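Local coordinates for protein Eag-like K[+] channel (Drosophila melanogaster, PDB 4HP4) that probably forms, as the whole protein, a voltage-gated potassium channel of the KCNH family, of which this chain is the cytoplasmic PAS domain, at residues T11-F16 / F23-A28; D44-S49 / H61-P66. All coordinates share one frame; numbering follows the deposited sequence.

Contact 1: residues T11-F16 / F23-A28; sequences TIATRF and FVLGNA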
loop_
_atom_site.group_PDB
_atom_site.type_symbol
_atom_site.label_atom_id
_atom_site.label_comp_id
_atom_site.label_asym_id
_atom_site.label_seq_id
_atom_site.Cartn_x
_atom_site.Cartn_y
_atom_site.Cartn_z
ATOM N N THR A 11 13.922 1.296 8.620
ATOM C CA THR A 11 13.966 -0.022 9.243
ATOM C C THR A 11 12.989 -0.990 8.583
ATOM O O THR A 11 13.356 -2.115 8.247
ATOM C CB THR A 11 13.656 0.054 10.756
ATOM O OG1 THR A 11 14.699 0.770 11.425
ATOM C CG2 THR A 11 13.556 -1.340 11.360
ATOM N N ILE A 12 11.748 -0.551 8.388
ATOM C CA ILE A 12 10.715 -1.431 7.851
ATOM C C ILE A 12 10.998 -1.783 6.393
ATOM O O ILE A 12 10.905 -2.944 6.002
ATOM C CB ILE A 12 9.311 -0.802 7.963
ATOM C CG1 ILE A 12 8.969 -0.501 9.425
ATOM C CG2 ILE A 12 8.262 -1.731 7.363
ATOM C CD1 ILE A 12 8.881 -1.718 10.300
ATOM N N ALA A 13 11.344 -0.784 5.592
ATOM C CA ALA A 13 11.665 -1.016 4.188
ATOM C C ALA A 13 12.778 -2.049 4.065
ATOM O O ALA A 13 12.686 -2.986 3.274
ATOM C CB ALA A 13 12.075 0.285 3.512
ATOM N N THR A 14 13.825 -1.871 4.861
ATOM C CA THR A 14 15.003 -2.726 4.793
ATOM C C THR A 14 14.675 -4.193 5.090
ATOM O O THR A 14 15.318 -5.097 4.556
ATOM C CB THR A 14 16.091 -2.226 5.768
ATOM O OG1 THR A 14 16.617 -0.978 5.299
ATOM C CG2 THR A 14 17.226 -3.233 5.891
ATOM N N ARG A 15 13.674 -4.430 5.934
ATOM C CA ARG A 15 13.306 -5.794 6.313
ATOM C C ARG A 15 12.996 -6.659 5.094
ATOM O O ARG A 15 13.133 -7.884 5.142
ATOM C CB ARG A 15 12.092 -5.789 7.245
ATOM C CG ARG A 15 12.348 -5.178 8.608
ATOM C CD ARG A 15 11.054 -5.015 9.391
ATOM N NE ARG A 15 10.500 -6.302 9.813
ATOM C CZ ARG A 15 10.826 -6.934 10.937
ATOM N NH1 ARG A 15 11.714 -6.414 11.775
ATOM N NH2 ARG A 15 10.264 -8.099 11.226
ATOM N N PHE A 16 12.582 -6.018 4.005
ATOM C CA PHE A 16 12.136 -6.737 2.816
ATOM C C PHE A 16 13.178 -6.780 1.701
ATOM O O PHE A 16 12.889 -7.259 0.607
ATOM C CB PHE A 16 10.833 -6.123 2.296
ATOM C CG PHE A 16 9.670 -6.306 3.232
ATOM C CD1 PHE A 16 8.897 -7.456 3.180
ATOM C CD2 PHE A 16 9.363 -5.341 4.177
ATOM C CE1 PHE A 16 7.836 -7.635 4.048
ATOM C CE2 PHE A 16 8.303 -5.514 5.046
ATOM C CZ PHE A 16 7.539 -6.662 4.980
ATOM N N PHE A 23 5.097 -3.457 -2.087
ATOM C CA PHE A 23 4.543 -2.767 -0.927
ATOM C C PHE A 23 4.807 -1.267 -0.942
ATOM O O PHE A 23 5.683 -0.776 -1.658
ATOM C CB PHE A 23 5.089 -3.380 0.371
ATOM C CG PHE A 23 6.541 -3.085 0.620
ATOM C CD1 PHE A 23 6.916 -1.985 1.377
ATOM C CD2 PHE A 23 7.530 -3.905 0.099
ATOM C CE1 PHE A 23 8.254 -1.707 1.612
ATOM C CE2 PHE A 23 8.868 -3.633 0.329
ATOM C CZ PHE A 23 9.230 -2.530 1.086
ATOM N N VAL A 24 4.021 -0.550 -0.147
ATOM C CA VAL A 24 4.221 0.871 0.079
ATOM C C VAL A 24 4.229 1.119 1.578
ATOM O O VAL A 24 3.716 0.310 2.355
ATOM C CB VAL A 24 3.095 1.721 -0.546
ATOM C CG1 VAL A 24 3.009 1.477 -2.039
ATOM C CG2 VAL A 24 1.760 1.421 0.127
ATOM N N LEU A 25 4.825 2.232 1.979
ATOM C CA LEU A 25 4.762 2.677 3.359
ATOM C C LEU A 25 4.042 4.016 3.397
ATOM O O LEU A 25 4.413 4.948 2.686
ATOM C CB LEU A 25 6.169 2.793 3.953
ATOM C CG LEU A 25 6.898 1.456 4.125
ATOM C CD1 LEU A 25 8.356 1.664 4.488
ATOM C CD2 LEU A 25 6.216 0.618 5.185
ATOM N N GLY A 26 2.994 4.095 4.211
ATOM C CA GLY A 26 2.228 5.319 4.349
ATOM C C GLY A 26 2.521 6.001 5.670
ATOM O O GLY A 26 2.707 5.338 6.689
ATOM N N ASN A 27 2.571 7.329 5.652
ATOM C CA ASN A 27 2.810 8.098 6.867
ATOM C C ASN A 27 1.512 8.333 7.633
ATOM O O ASN A 27 0.683 9.147 7.230
ATOM C CB ASN A 27 3.464 9.441 6.534
ATOM C CG ASN A 27 3.854 10.217 7.776
ATOM O OD1 ASN A 27 3.760 9.707 8.892
ATOM N ND2 ASN A 27 4.302 11.454 7.588
ATOM N N ALA A 28 1.350 7.624 8.746
ATOM C CA ALA A 28 0.128 7.707 9.543
ATOM C C ALA A 28 0.039 9.007 10.342
ATOM O O ALA A 28 -0.998 9.305 10.932
ATOM C CB ALA A 28 0.035 6.510 10.478
#

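Contact 2: residues D44-S49 / H61-P66; sequences DLTGYS and HFLYGP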
loop_
_atom_site.group_PDB
_atom_site.type_symbol
_atom_site.label_atom_id
_atom_site.label_comp_id
_atom_site.label_asym_id
_atom_site.label_seq_id
_atom_site.Cartn_x
_atom_site.Cartn_y
_atom_site.Cartn_z
ATOM N N ASP A 44 6.319 -2.119 -10.635
ATOM C CA ASP A 44 6.111 -3.049 -11.742
ATOM C C ASP A 44 4.697 -3.616 -11.742
ATOM O O ASP A 44 4.081 -3.770 -12.795
ATOM C CB ASP A 44 7.127 -4.192 -11.679
ATOM C CG ASP A 44 8.554 -3.712 -11.850
ATOM O OD1 ASP A 44 8.745 -2.582 -12.350
ATOM O OD2 ASP A 44 9.484 -4.461 -11.488
ATOM N N LEU A 45 4.187 -3.925 -10.557
ATOM C CA LEU A 45 2.852 -4.494 -10.427
ATOM C C LEU A 45 1.780 -3.567 -10.990
ATOM O O LEU A 45 0.905 -4.004 -11.737
ATOM C CB LEU A 45 2.549 -4.783 -8.955
ATOM C CG LEU A 45 1.121 -5.240 -8.650
ATOM C CD1 LEU A 45 0.864 -6.625 -9.224
ATOM C CD2 LEU A 45 0.847 -5.216 -7.155
ATOM N N THR A 46 1.857 -2.288 -10.634
ATOM C CA THR A 46 0.771 -1.351 -10.905
ATOM C C THR A 46 0.909 -0.618 -12.235
ATOM O O THR A 46 -0.086 -0.172 -12.806
ATOM C CB THR A 46 0.654 -0.300 -9.786
ATOM O OG1 THR A 46 1.815 0.543 -9.785
ATOM C CG2 THR A 46 0.507 -0.977 -8.431
ATOM N N GLY A 47 2.135 -0.481 -12.723
ATOM C CA GLY A 47 2.370 0.222 -13.971
ATOM C C GLY A 47 2.565 1.716 -13.781
ATOM O O GLY A 47 2.811 2.440 -14.744
ATOM N N TYR A 48 2.448 2.182 -12.539
ATOM C CA TYR A 48 2.708 3.582 -12.217
ATOM C C TYR A 48 4.167 3.757 -11.818
ATOM O O TYR A 48 4.752 2.875 -11.195
ATOM C CB TYR A 48 1.809 4.053 -11.072
ATOM C CG TYR A 48 0.351 4.185 -11.445
ATOM C CD1 TYR A 48 -0.155 5.387 -11.922
ATOM C CD2 TYR A 48 -0.520 3.109 -11.318
ATOM C CE1 TYR A 48 -1.489 5.516 -12.265
ATOM C CE2 TYR A 48 -1.856 3.227 -11.659
ATOM C CZ TYR A 48 -2.335 4.434 -12.133
ATOM O OH TYR A 48 -3.663 4.564 -12.476
ATOM N N SER A 49 4.749 4.894 -12.179
ATOM C CA SER A 49 6.124 5.196 -11.805
ATOM C C SER A 49 6.195 5.499 -10.315
ATOM O O SER A 49 5.192 5.848 -9.695
ATOM C CB SER A 49 6.633 6.403 -12.589
ATOM O OG SER A 49 5.920 7.570 -12.219
ATOM N N HIS A 61 -6.375 4.638 -3.633
ATOM C CA HIS A 61 -7.516 5.086 -4.415
ATOM C C HIS A 61 -7.171 5.126 -5.902
ATOM O O HIS A 61 -8.020 4.862 -6.751
ATOM C CB HIS A 61 -7.959 6.474 -3.950
ATOM C CG HIS A 61 -9.136 7.013 -4.699
ATOM N ND1 HIS A 61 -9.015 7.663 -5.909
ATOM C CD2 HIS A 61 -10.460 6.997 -4.412
ATOM C CE1 HIS A 61 -10.213 8.024 -6.334
ATOM N NE2 HIS A 61 -11.107 7.632 -5.444
ATOM N N PHE A 62 -5.920 5.454 -6.213
ATOM C CA PHE A 62 -5.478 5.551 -7.603
ATOM C C PHE A 62 -5.531 4.201 -8.321
ATOM O O PHE A 62 -5.396 4.136 -9.543
ATOM C CB PHE A 62 -4.071 6.165 -7.694
ATOM C CG PHE A 62 -2.967 5.280 -7.163
ATOM C CD1 PHE A 62 -2.154 4.571 -8.033
ATOM C CD2 PHE A 62 -2.724 5.178 -5.800
ATOM C CE1 PHE A 62 -1.133 3.767 -7.556
ATOM C CE2 PHE A 62 -1.703 4.375 -5.321
ATOM C CZ PHE A 62 -0.908 3.670 -6.200
ATOM N N LEU A 63 -5.738 3.129 -7.560
ATOM C CA LEU A 63 -5.860 1.794 -8.140
ATOM C C LEU A 63 -7.316 1.345 -8.285
ATOM O O LEU A 63 -7.580 0.295 -8.868
ATOM C CB LEU A 63 -5.094 0.772 -7.295
ATOM C CG LEU A 63 -3.577 0.952 -7.197
ATOM C CD1 LEU A 63 -2.958 -0.209 -6.427
ATOM C CD2 LEU A 63 -2.950 1.079 -8.579
ATOM N N TYR A 64 -8.258 2.125 -7.760
ATOM C CA TYR A 64 -9.670 1.759 -7.859
ATOM C C TYR A 64 -10.162 1.888 -9.297
ATOM O O TYR A 64 -9.695 2.743 -10.050
ATOM C CB TYR A 64 -10.549 2.634 -6.958
ATOM C CG TYR A 64 -10.220 2.587 -5.480
ATOM C CD1 TYR A 64 -9.271 1.707 -4.976
ATOM C CD2 TYR A 64 -10.871 3.429 -4.588
ATOM C CE1 TYR A 64 -8.976 1.676 -3.623
ATOM C CE2 TYR A 64 -10.585 3.405 -3.239
ATOM C CZ TYR A 64 -9.638 2.527 -2.760
ATOM O OH TYR A 64 -9.353 2.503 -1.414
ATOM N N GLY A 65 -11.109 1.034 -9.668
ATOM C CA GLY A 65 -11.754 1.116 -10.965
ATOM C C GLY A 65 -13.202 0.675 -10.881
ATOM O O GLY A 65 -13.716 0.438 -9.788
ATOM N N PRO A 66 -13.869 0.564 -12.038
ATOM C CA PRO A 66 -15.290 0.205 -12.121
ATOM C C PRO A 66 -15.678 -1.004 -11.268
ATOM O O PRO A 66 -16.658 -0.933 -10.526
ATOM C CB PRO A 66 -15.480 -0.106 -13.607
ATOM C CG PRO A 66 -14.482 0.761 -14.292
ATOM C CD PRO A 66 -13.290 0.825 -13.369
HETATM O O HOH W 1 -5.380 2.635 -11.904
#

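Contact 1: residues T11-F16 / F23-A28
An amphipathic helix, 8-15, lies against one face of the five-stranded antiparallel PAS sheet, and here its last turn and Phe16 just beyond it rest on Phe23 and Leu25 of strand 23-27. The axes of helix segment 11-15 and strand segment 23-27 run nearly antiparallel, at 172°, and approach to 9.9 Å. Leu25 divides its two methyls between neighbouring helix residues: CD2 meets Ile12 CG2 at 3.8 Å, while CD1 lies 4.1 Å from Ala13 CB, close to the Ala13 backbone N as well. Of the two branches of Ile12 it is the methyl CG2, anti to its own backbone N, that reaches Leu25; the longer CG1-CD1 arm leads away from the strand. Ala13 and Leu25 are the residues whose CA atoms lie nearest across the contact, 7.9 Å apart.

Beyond the helix, Phe16 meets Phe23. Their rings sit at an oblique angle, centroids 5.0 Å apart and planes at 39°. The nearest atoms are Phe16 CB and Phe23 CE2, 3.7 Å apart, and Phe16 CD2 lies over one face of the Phe23 ring, displaced toward its rim. Phe23 holds CG between its backbone N and carbonyl carbon (chi1 71°), and its ring extends toward the helix end, where CZ approaches Ala13 O. The side chains meet through apolar atoms, and 212 Å² is buried. Leu120 of strand 118-122 touches both phenylalanines, and Tyr37 of strand 35-38 touches Ala13, so the neighbouring strands on both sides of 23-27 contribute to the contact. Such an N-terminal helix packed on the PAS beta-sheet is a recurring addition to the PAS fold.

Contact 2: residues D44-S49 / H61-P66
Phe62 is the first residue of 61-66 to touch the other segment, and it meets Tyr48 edge-to-face. With CG between its backbone N and carbonyl carbon (chi1 69°), its ring turns the CD1-CE1 edge onto a face of Tyr48; CE1 lies 3.9 Å from Tyr48 CD2. The planes stand at 88° and the centroids are 5.2 Å apart, a T-shaped pair. The carbonyl of Phe62 serves the other end of the tyrosine: a water in the plane of the Tyr48 ring, at its edge, donates to Phe62 O at 2.8 Å and also bonds Tyr48 OH at 2.6 Å. This bridge ties the phenol to the backbone of the 3-10 turn.

Leu63 follows, and its CD2 fills the angle between two residues, 3.9 Å from Tyr48 CE2 and 4.0 Å from Thr46 CG2. Thr46 can offer that methyl because its OG1 is turned back to the helix, where it bonds Phe42 O; it also accepts from Tyr48 N, two residues on, at 3.3 Å, and this second bond makes an ST turn. Gly47, with positive phi, ends the helix between them. Next, Tyr64 N bonds back to His61 O and closes the 3-10 turn, while Ile53 of helix 50-53 covers both Thr46 and Tyr48. The result is a small, mostly apolar core joining a helix end to the long connection before strand 89-92, within the helical region of the PAS fold.

In the fold
Both segments of contact 1 precede those of contact 2 in sequence; the contacts flank the middle of the domain, with centres about 19 Å apart. Their nearest atoms are about 6 Å apart, without touching. Contact 1 seats the N-terminal helix on strand 23-27, whereas contact 2 ties the end of helix 40-46 to a turn that reaches strand 89-92, where Leu63 packs on Phe92. Strands 23-27 and 89-92 are not neighbours in the sheet. A sulfate about 6 Å from the Phe23 side chain and a glycerol about 6 Å from that of Ala13 probably come from the crystallisation liquor.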